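Local coordinates for BH2414 protein (Bacillus halodurans, PDB 3ON1), which is of unknown function but belongs to the ribosomal protein L7Ae/L30e/S12e/Gadd45 family and possibly binds RNA, at residues V30-A44 and Y59-L72. Residues are numbered along the deposited sequence; the frame is centred on the assembly and turned at random.
Sequences VQNGQVTLVILSSDA and YQIPVKVVGNRQML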
ATOM      1  N   VAL A  30      -7.805  -4.132   6.544  1.00 17.49           N
ATOM      2  CA  VAL A  30      -6.821  -4.825   7.383  1.00 17.71           C
ATOM      3  C   VAL A  30      -7.542  -5.583   8.501  1.00 18.01           C
ATOM      4  O   VAL A  30      -7.280  -6.766   8.743  1.00 17.57           O
ATOM      5  CB  VAL A  30      -5.767  -3.841   7.963  1.00 17.59           C
ATOM      6  CG1 VAL A  30      -4.985  -4.469   9.115  1.00 18.39           C
ATOM      7  CG2 VAL A  30      -4.798  -3.386   6.870  1.00 17.60           C
ATOM      8  N   GLN A  31      -8.479  -4.903   9.153  1.00 18.42           N
ATOM      9  CA  GLN A  31      -9.223  -5.506  10.259  1.00 19.55           C
ATOM     10  C   GLN A  31     -10.095  -6.676   9.804  1.00 19.89           C
ATOM     11  O   GLN A  31     -10.340  -7.607  10.576  1.00 20.18           O
ATOM     12  CB  GLN A  31     -10.067  -4.458  10.974  1.00 19.85           C
ATOM     13  CG  GLN A  31      -9.248  -3.416  11.695  1.00 22.32           C
ATOM     14  CD  GLN A  31     -10.066  -2.211  12.108  1.00 25.59           C
ATOM     15  OE1 GLN A  31     -11.132  -1.942  11.546  1.00 28.70           O
ATOM     16  NE2 GLN A  31      -9.561  -1.468  13.080  1.00 25.79           N
ATOM     17  N   ASN A  32     -10.540  -6.632   8.547  1.00 20.19           N
ATOM     18  CA  ASN A  32     -11.342  -7.707   7.958  1.00 20.72           C
ATOM     19  C   ASN A  32     -10.530  -8.822   7.306  1.00 20.57           C
ATOM     20  O   ASN A  32     -11.092  -9.720   6.677  1.00 21.12           O
ATOM     21  CB  ASN A  32     -12.337  -7.132   6.955  1.00 21.26           C
ATOM     22  CG  ASN A  32     -13.620  -6.676   7.610  1.00 22.79           C
ATOM     23  OD1 ASN A  32     -14.237  -7.416   8.382  1.00 24.28           O
ATOM     24  ND2 ASN A  32     -14.040  -5.458   7.295  1.00 25.26           N
ATOM     25  N   GLY A  33      -9.210  -8.757   7.459  1.00 20.08           N
ATOM     26  CA  GLY A  33      -8.303  -9.755   6.894  1.00 19.78           C
ATOM     27  C   GLY A  33      -8.251  -9.790   5.375  1.00 19.46           C
ATOM     28  O   GLY A  33      -7.937 -10.834   4.785  1.00 19.94           O
ATOM     29  N   GLN A  34      -8.538  -8.648   4.751  0.50 19.11           N
ATOM     30  CA  GLN A  34      -8.612  -8.534   3.297  0.50 18.77           C
ATOM     31  C   GLN A  34      -7.346  -7.956   2.670  0.50 18.41           C
ATOM     32  O   GLN A  34      -7.226  -7.925   1.447  0.50 18.30           O
ATOM     33  CB  GLN A  34      -9.810  -7.671   2.902  0.50 18.89           C
ATOM     34  CG  GLN A  34     -11.140  -8.208   3.395  0.50 19.89           C
ATOM     35  CD  GLN A  34     -12.287  -7.256   3.134  0.50 20.65           C
ATOM     36  OE1 GLN A  34     -12.118  -6.037   3.150  0.50 20.78           O
ATOM     37  NE2 GLN A  34     -13.469  -7.811   2.893  0.50 21.95           N
ATOM     38  N   VAL A  35      -6.418  -7.495   3.508  1.00 18.06           N
ATOM     39  CA  VAL A  35      -5.198  -6.808   3.044  1.00 17.60           C
ATOM     40  C   VAL A  35      -3.948  -7.479   3.616  1.00 17.13           C
ATOM     41  O   VAL A  35      -3.882  -7.760   4.815  1.00 17.47           O
ATOM     42  CB  VAL A  35      -5.252  -5.289   3.395  1.00 17.97           C
ATOM     43  CG1 VAL A  35      -3.879  -4.633   3.322  1.00 17.88           C
ATOM     44  CG2 VAL A  35      -6.202  -4.576   2.451  1.00 18.44           C
ATOM     45  N   THR A  36      -2.973  -7.755   2.750  1.00 16.26           N
ATOM     46  CA  THR A  36      -1.748  -8.448   3.170  1.00 15.62           C
ATOM     47  C   THR A  36      -0.472  -7.603   3.070  1.00 15.24           C
ATOM     48  O   THR A  36       0.619  -8.069   3.411  1.00 15.48           O
ATOM     49  CB  THR A  36      -1.565  -9.803   2.448  1.00 15.37           C
ATOM     50  OG1 THR A  36      -1.951  -9.688   1.068  1.00 15.34           O
ATOM     51  CG2 THR A  36      -2.398 -10.873   3.134  1.00 16.61           C
ATOM     52  N   LEU A  37      -0.616  -6.367   2.595  1.00 14.54           N
ATOM     53  CA  LEU A  37       0.483  -5.399   2.582  1.00 13.78           C
ATOM     54  C   LEU A  37      -0.105  -4.007   2.521  1.00 13.64           C
ATOM     55  O   LEU A  37      -1.058  -3.762   1.777  1.00 13.45           O
ATOM     56  CB  LEU A  37       1.422  -5.614   1.381  1.00 13.98           C
ATOM     57  CG  LEU A  37       2.484  -4.540   1.073  1.00 13.57           C
ATOM     58  CD1 LEU A  37       3.583  -4.487   2.135  1.00 15.26           C
ATOM     59  CD2 LEU A  37       3.110  -4.773  -0.285  1.00 14.53           C
ATOM     60  N   VAL A  38       0.467  -3.098   3.303  1.00 13.66           N
ATOM     61  CA  VAL A  38       0.115  -1.686   3.209  1.00 13.58           C
ATOM     62  C   VAL A  38       1.330  -0.904   2.731  1.00 13.82           C
ATOM     63  O   VAL A  38       2.434  -1.078   3.236  1.00 13.93           O
ATOM     64  CB  VAL A  38      -0.421  -1.139   4.553  1.00 13.62           C
ATOM     65  CG1 VAL A  38      -0.599   0.377   4.496  1.00 14.31           C
ATOM     66  CG2 VAL A  38      -1.748  -1.818   4.892  1.00 14.38           C
ATOM     67  N   ILE A  39       1.112  -0.077   1.716  1.00 13.82           N
ATOM     68  CA  ILE A  39       2.129   0.838   1.217  1.00 14.20           C
ATOM     69  C   ILE A  39       1.723   2.255   1.585  1.00 14.33           C
ATOM     70  O   ILE A  39       0.623   2.697   1.253  1.00 14.47           O
ATOM     71  CB  ILE A  39       2.326   0.689  -0.305  1.00 14.41           C
ATOM     72  CG1 ILE A  39       2.931  -0.685  -0.621  1.00 14.79           C
ATOM     73  CG2 ILE A  39       3.217   1.814  -0.849  1.00 14.93           C
ATOM     74  CD1 ILE A  39       2.847  -1.092  -2.091  1.00 16.53           C
ATOM     75  N   LEU A  40       2.611   2.947   2.292  1.00 14.16           N
ATOM     76  CA  LEU A  40       2.366   4.321   2.711  1.00 14.30           C
ATOM     77  C   LEU A  40       3.306   5.245   1.973  1.00 14.10           C
ATOM     78  O   LEU A  40       4.497   4.979   1.895  1.00 14.10           O
ATOM     79  CB  LEU A  40       2.633   4.479   4.206  1.00 14.95           C
ATOM     80  CG  LEU A  40       1.682   3.919   5.250  1.00 16.38           C
ATOM     81  CD1 LEU A  40       2.323   4.083   6.613  1.00 17.38           C
ATOM     82  CD2 LEU A  40       0.361   4.656   5.189  1.00 19.07           C
ATOM     83  N   SER A  41       2.773   6.341   1.444  1.00 14.02           N
ATOM     84  CA  SER A  41       3.616   7.377   0.864  1.00 14.48           C
ATOM     85  C   SER A  41       4.540   7.964   1.925  1.00 14.80           C
ATOM     86  O   SER A  41       4.116   8.174   3.067  1.00 14.77           O
ATOM     87  CB  SER A  41       2.755   8.496   0.282  1.00 14.53           C
ATOM     88  OG  SER A  41       3.580   9.557  -0.165  1.00 15.42           O
ATOM     89  N   SER A  42       5.788   8.246   1.547  1.00 15.09           N
ATOM     90  CA  SER A  42       6.699   8.979   2.440  1.00 15.73           C
ATOM     91  C   SER A  42       6.126  10.333   2.870  1.00 15.79           C
ATOM     92  O   SER A  42       6.486  10.855   3.931  1.00 16.56           O
ATOM     93  CB  SER A  42       8.068   9.178   1.792  1.00 16.23           C
ATOM     94  OG  SER A  42       8.691   7.934   1.526  1.00 18.52           O
ATOM     95  N   ASP A  43       5.228  10.862   2.036  0.50 16.25           N
ATOM     96  CA  ASP A  43       4.550  12.147   2.232  0.50 16.52           C
ATOM     97  C   ASP A  43       3.424  12.110   3.235  0.50 16.35           C
ATOM     98  O   ASP A  43       2.976  13.161   3.702  0.50 16.34           O
ATOM     99  CB  ASP A  43       3.936  12.604   0.917  0.50 17.21           C
ATOM    100  CG  ASP A  43       4.948  13.149  -0.021  0.50 18.03           C
ATOM    101  OD1 ASP A  43       4.715  13.069  -1.240  0.50 19.14           O
ATOM    102  OD2 ASP A  43       5.979  13.656   0.467  0.50 20.08           O
ATOM    103  N   ALA A  44       2.947  10.904   3.536  1.00 15.69           N
ATOM    104  CA  ALA A  44       1.789  10.710   4.411  1.00 16.29           C
ATOM    105  C   ALA A  44       2.050  11.460   5.706  1.00 16.49           C
ATOM    106  O   ALA A  44       3.193  11.520   6.170  1.00 17.07           O
ATOM    107  CB  ALA A  44       1.574   9.227   4.706  1.00 16.00           C
ATOM    108  N   TYR A  59      -1.873  -6.604  13.637  1.00 19.83           N
ATOM    109  CA  TYR A  59      -2.313  -7.681  12.752  1.00 20.24           C
ATOM    110  C   TYR A  59      -1.152  -8.414  12.062  1.00 20.99           C
ATOM    111  O   TYR A  59      -1.377  -9.393  11.341  1.00 21.57           O
ATOM    112  CB  TYR A  59      -3.309  -7.147  11.711  1.00 20.06           C
ATOM    113  CG  TYR A  59      -4.683  -6.854  12.268  1.00 19.86           C
ATOM    114  CD1 TYR A  59      -5.637  -7.865  12.375  1.00 20.05           C
ATOM    115  CD2 TYR A  59      -5.029  -5.574  12.704  1.00 19.46           C
ATOM    116  CE1 TYR A  59      -6.908  -7.609  12.883  1.00 20.54           C
ATOM    117  CE2 TYR A  59      -6.304  -5.307  13.218  1.00 19.90           C
ATOM    118  CZ  TYR A  59      -7.232  -6.333  13.308  1.00 20.48           C
ATOM    119  OH  TYR A  59      -8.487  -6.095  13.820  1.00 21.94           O
ATOM    120  N   GLN A  60       0.074  -7.946  12.301  1.00 21.25           N
ATOM    121  CA  GLN A  60       1.292  -8.478  11.665  1.00 22.04           C
ATOM    122  C   GLN A  60       1.214  -8.433  10.139  1.00 21.69           C
ATOM    123  O   GLN A  60       1.539  -9.402   9.441  1.00 21.91           O
ATOM    124  CB  GLN A  60       1.653  -9.876  12.202  1.00 22.76           C
ATOM    125  CG  GLN A  60       2.153  -9.834  13.642  1.00 25.30           C
ATOM    126  CD  GLN A  60       2.482 -11.200  14.227  1.00 29.47           C
ATOM    127  OE1 GLN A  60       1.946 -12.231  13.805  1.00 31.49           O
ATOM    128  NE2 GLN A  60       3.356 -11.208  15.226  1.00 30.73           N
ATOM    129  N   ILE A  61       0.763  -7.286   9.643  1.00 21.13           N
ATOM    130  CA  ILE A  61       0.728  -6.999   8.217  1.00 20.69           C
ATOM    131  C   ILE A  61       1.900  -6.066   7.907  1.00 20.39           C
ATOM    132  O   ILE A  61       2.051  -5.025   8.556  1.00 20.97           O
ATOM    133  CB  ILE A  61      -0.619  -6.344   7.810  1.00 20.58           C
ATOM    134  CG1 ILE A  61      -1.800  -7.281   8.103  1.00 21.07           C
ATOM    135  CG2 ILE A  61      -0.616  -5.928   6.342  1.00 20.59           C
ATOM    136  CD1 ILE A  61      -1.727  -8.639   7.417  1.00 22.26           C
ATOM    137  N   PRO A  62       2.745  -6.438   6.927  1.00 20.02           N
ATOM    138  CA  PRO A  62       3.862  -5.561   6.582  1.00 19.64           C
ATOM    139  C   PRO A  62       3.393  -4.193   6.088  1.00 19.17           C
ATOM    140  O   PRO A  62       2.363  -4.089   5.406  1.00 18.80           O
ATOM    141  CB  PRO A  62       4.588  -6.326   5.468  1.00 19.87           C
ATOM    142  CG  PRO A  62       3.586  -7.282   4.942  1.00 20.39           C
ATOM    143  CD  PRO A  62       2.763  -7.676   6.133  1.00 19.94           C
ATOM    144  N   VAL A  63       4.138  -3.162   6.475  1.00 19.01           N
ATOM    145  CA  VAL A  63       3.906  -1.792   6.031  1.00 18.73           C
ATOM    146  C   VAL A  63       5.205  -1.268   5.444  1.00 18.57           C
ATOM    147  O   VAL A  63       6.262  -1.335   6.088  1.00 18.62           O
ATOM    148  CB  VAL A  63       3.481  -0.854   7.192  1.00 19.21           C
ATOM    149  CG1 VAL A  63       3.276   0.580   6.685  1.00 18.98           C
ATOM    150  CG2 VAL A  63       2.219  -1.347   7.860  1.00 20.03           C
ATOM    151  N   LYS A  64       5.127  -0.749   4.227  1.00 17.99           N
ATOM    152  CA  LYS A  64       6.279  -0.108   3.603  1.00 18.03           C
ATOM    153  C   LYS A  64       6.010   1.377   3.483  1.00 17.80           C
ATOM    154  O   LYS A  64       4.895   1.787   3.162  1.00 18.14           O
ATOM    155  CB  LYS A  64       6.588  -0.708   2.222  1.00 18.29           C
ATOM    156  CG  LYS A  64       6.806  -2.215   2.219  1.00 18.59           C
ATOM    157  CD  LYS A  64       7.971  -2.633   3.099  1.00 19.47           C
ATOM    158  CE  LYS A  64       7.960  -4.135   3.316  1.00 20.79           C
ATOM    159  NZ  LYS A  64       8.965  -4.536   4.343  1.00 22.68           N
ATOM    160  N   VAL A  65       7.026   2.179   3.768  1.00 17.49           N
ATOM    161  CA  VAL A  65       6.936   3.621   3.575  1.00 17.47           C
ATOM    162  C   VAL A  65       7.859   3.983   2.419  1.00 17.78           C
ATOM    163  O   VAL A  65       9.078   3.888   2.544  1.00 18.56           O
ATOM    164  CB  VAL A  65       7.296   4.404   4.858  1.00 17.24           C
ATOM    165  CG1 VAL A  65       7.201   5.912   4.607  1.00 17.42           C
ATOM    166  CG2 VAL A  65       6.380   3.988   6.002  1.00 17.30           C
ATOM    167  N   VAL A  66       7.269   4.372   1.292  1.00 18.12           N
ATOM    168  CA  VAL A  66       8.018   4.557   0.041  1.00 18.68           C
ATOM    169  C   VAL A  66       7.466   5.665  -0.847  1.00 18.89           C
ATOM    170  O   VAL A  66       6.298   6.047  -0.729  1.00 19.29           O
ATOM    171  CB  VAL A  66       8.060   3.256  -0.806  1.00 19.08           C
ATOM    172  CG1 VAL A  66       9.031   2.251  -0.226  1.00 20.48           C
ATOM    173  CG2 VAL A  66       6.674   2.658  -0.968  1.00 19.79           C
ATOM    174  N   GLY A  67       8.315   6.156  -1.746  1.00 18.72           N
ATOM    175  CA  GLY A  67       7.914   7.073  -2.812  1.00 19.14           C
ATOM    176  C   GLY A  67       7.345   8.389  -2.335  1.00 18.79           C
ATOM    177  O   GLY A  67       7.771   8.932  -1.329  1.00 19.76           O
ATOM    178  N   ASN A  68       6.402   8.917  -3.100  1.00 18.16           N
ATOM    179  CA  ASN A  68       5.631  10.080  -2.699  1.00 17.29           C
ATOM    180  C   ASN A  68       4.226   9.893  -3.255  1.00 16.64           C
ATOM    181  O   ASN A  68       3.978   8.930  -3.993  1.00 16.93           O
ATOM    182  CB  ASN A  68       6.288  11.381  -3.179  1.00 17.29           C
ATOM    183  CG  ASN A  68       6.407  11.454  -4.682  1.00 17.71           C
ATOM    184  OD1 ASN A  68       5.479  11.099  -5.401  1.00 18.30           O
ATOM    185  ND2 ASN A  68       7.552  11.924  -5.168  1.00 19.99           N
ATOM    186  N   ARG A  69       3.304  10.785  -2.906  1.00 15.75           N
ATOM    187  CA  ARG A  69       1.907  10.579  -3.286  1.00 15.52           C
ATOM    188  C   ARG A  69       1.665  10.717  -4.793  1.00 15.30           C
ATOM    189  O   ARG A  69       0.742  10.107  -5.329  1.00 15.10           O
ATOM    190  CB  ARG A  69       0.958  11.455  -2.461  1.00 16.14           C
ATOM    191  CG  ARG A  69       1.072  12.954  -2.699  1.00 16.55           C
ATOM    192  CD  ARG A  69       0.134  13.708  -1.767  1.00 17.13           C
ATOM    193  NE  ARG A  69       0.554  13.560  -0.376  1.00 19.02           N
ATOM    194  CZ  ARG A  69      -0.142  13.979   0.679  1.00 20.34           C
ATOM    195  NH1 ARG A  69      -1.327  14.560   0.528  1.00 21.75           N
ATOM    196  NH2 ARG A  69       0.345  13.791   1.894  1.00 21.51           N
ATOM    197  N   GLN A  70       2.518  11.488  -5.463  1.00 15.02           N
ATOM    198  CA  GLN A  70       2.449  11.648  -6.918  1.00 15.01           C
ATOM    199  C   GLN A  70       2.823  10.355  -7.643  1.00 15.64           C
ATOM    200  O   GLN A  70       2.059   9.880  -8.492  1.00 15.52           O
ATOM    201  CB  GLN A  70       3.332  12.824  -7.375  1.00 14.82           C
ATOM    202  CG  GLN A  70       2.829  14.200  -6.927  1.00 15.29           C
ATOM    203  CD  GLN A  70       3.140  14.522  -5.474  1.00 16.34           C
ATOM    204  OE1 GLN A  70       4.106  14.013  -4.895  1.00 16.34           O
ATOM    205  NE2 GLN A  70       2.320  15.377  -4.876  1.00 16.98           N
HETATM  206  N   MSE A  71       3.981   9.791  -7.301  0.50 15.69           N
HETATM  207  CA  MSE A  71       4.444   8.522  -7.866  0.50 16.31           C
HETATM  208  C   MSE A  71       3.451   7.385  -7.622  0.50 16.39           C
HETATM  209  O   MSE A  71       3.195   6.580  -8.514  0.50 16.52           O
HETATM  210  CB  MSE A  71       5.792   8.122  -7.263  0.50 16.66           C
HETATM  211  CG  MSE A  71       6.959   9.031  -7.586  0.50 17.71           C
HETATM  212 SE   MSE A  71       8.418   8.684  -6.324  0.50 20.35          SE
HETATM  213  CE  MSE A  71       8.404   6.745  -6.461  0.50 17.50           C
ATOM    214  N   LEU A  72       2.906   7.317  -6.409  1.00 16.47           N
ATOM    215  CA  LEU A  72       1.956   6.247  -6.057  1.00 16.66           C
ATOM    216  C   LEU A  72       0.649   6.375  -6.825  1.00 17.22           C
ATOM    217  O   LEU A  72       0.149   5.400  -7.387  1.00 17.30           O
ATOM    218  CB  LEU A  72       1.689   6.229  -4.551  1.00 16.66           C
ATOM    219  CG  LEU A  72       2.790   5.680  -3.649  1.00 16.31           C
ATOM    220  CD1 LEU A  72       2.274   5.618  -2.220  1.00 17.49           C
ATOM    221  CD2 LEU A  72       3.244   4.300  -4.119  1.00 16.80           C
TER
HETATM  222  O   HOH W   1      10.444   7.705  -0.543  1.00 47.18           O
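V38 and L40 meet the edge of strand 63-66 through a run of parallel backbone hydrogen bonds. V38 N donates to P62 O and V38 O receives K64 N; two residues on, L40 N reaches K64 O at 2.7 Å and L40 O takes V66 N. A fifth bond, S42 N to V66 O at 3.2 Å, is more bent, its donor well above the carbonyl plane.

Apolar side chains pack on both faces of this strand pair. Beside V38, L40 points its CD1 branch at V63 CG1, 3.6 Å away, and also meets V65 CG2. On the other face I39 CG2 touches V66 CG2 at 3.6 Å and, a little farther off, L72 CD2, while L37 CD1 lies against P62 CB and K64 CG. The pair exemplifies parallel stitching, V38 and L40 each bonding through N and O to the residues flanking their partners. Helix 46-59, which leans on V38 and V63, links the strands in a beta-alpha-beta crossover, part of the three-layer alpha-beta-alpha sandwich of L7Ae-like proteins; strand 63-66 borders the sheet. At the far end, V30 CG1 touches the Y59 ring's rim at CD2 (3.8 Å), V30 O sits over one face, and Q31 CG comes 3.5 Å from Y59 OH.

Polar side chains tie the turn after strand 37-41 to helix 69-75. In one of two conformers, D43 OD1 accepts R69 N on its anti side, somewhat out of the carboxylate plane; the carboxylate lies beside the N68 amide, their planes almost parallel but offset. N68 OD1 caps the helix, accepting M71 N at 2.8 Å. With OG anti to the backbone N (chi1 174°), S41 closes an ST turn by accepting D43 N, while its CB packs on L72 CD1. Were S41 replaced by alanine, the L72 contact would remain, but D43 N is likely to lose its acceptor and the turn to shift more freely. Within the turn, S42 OG shares a water with G67 O, to which the water donates.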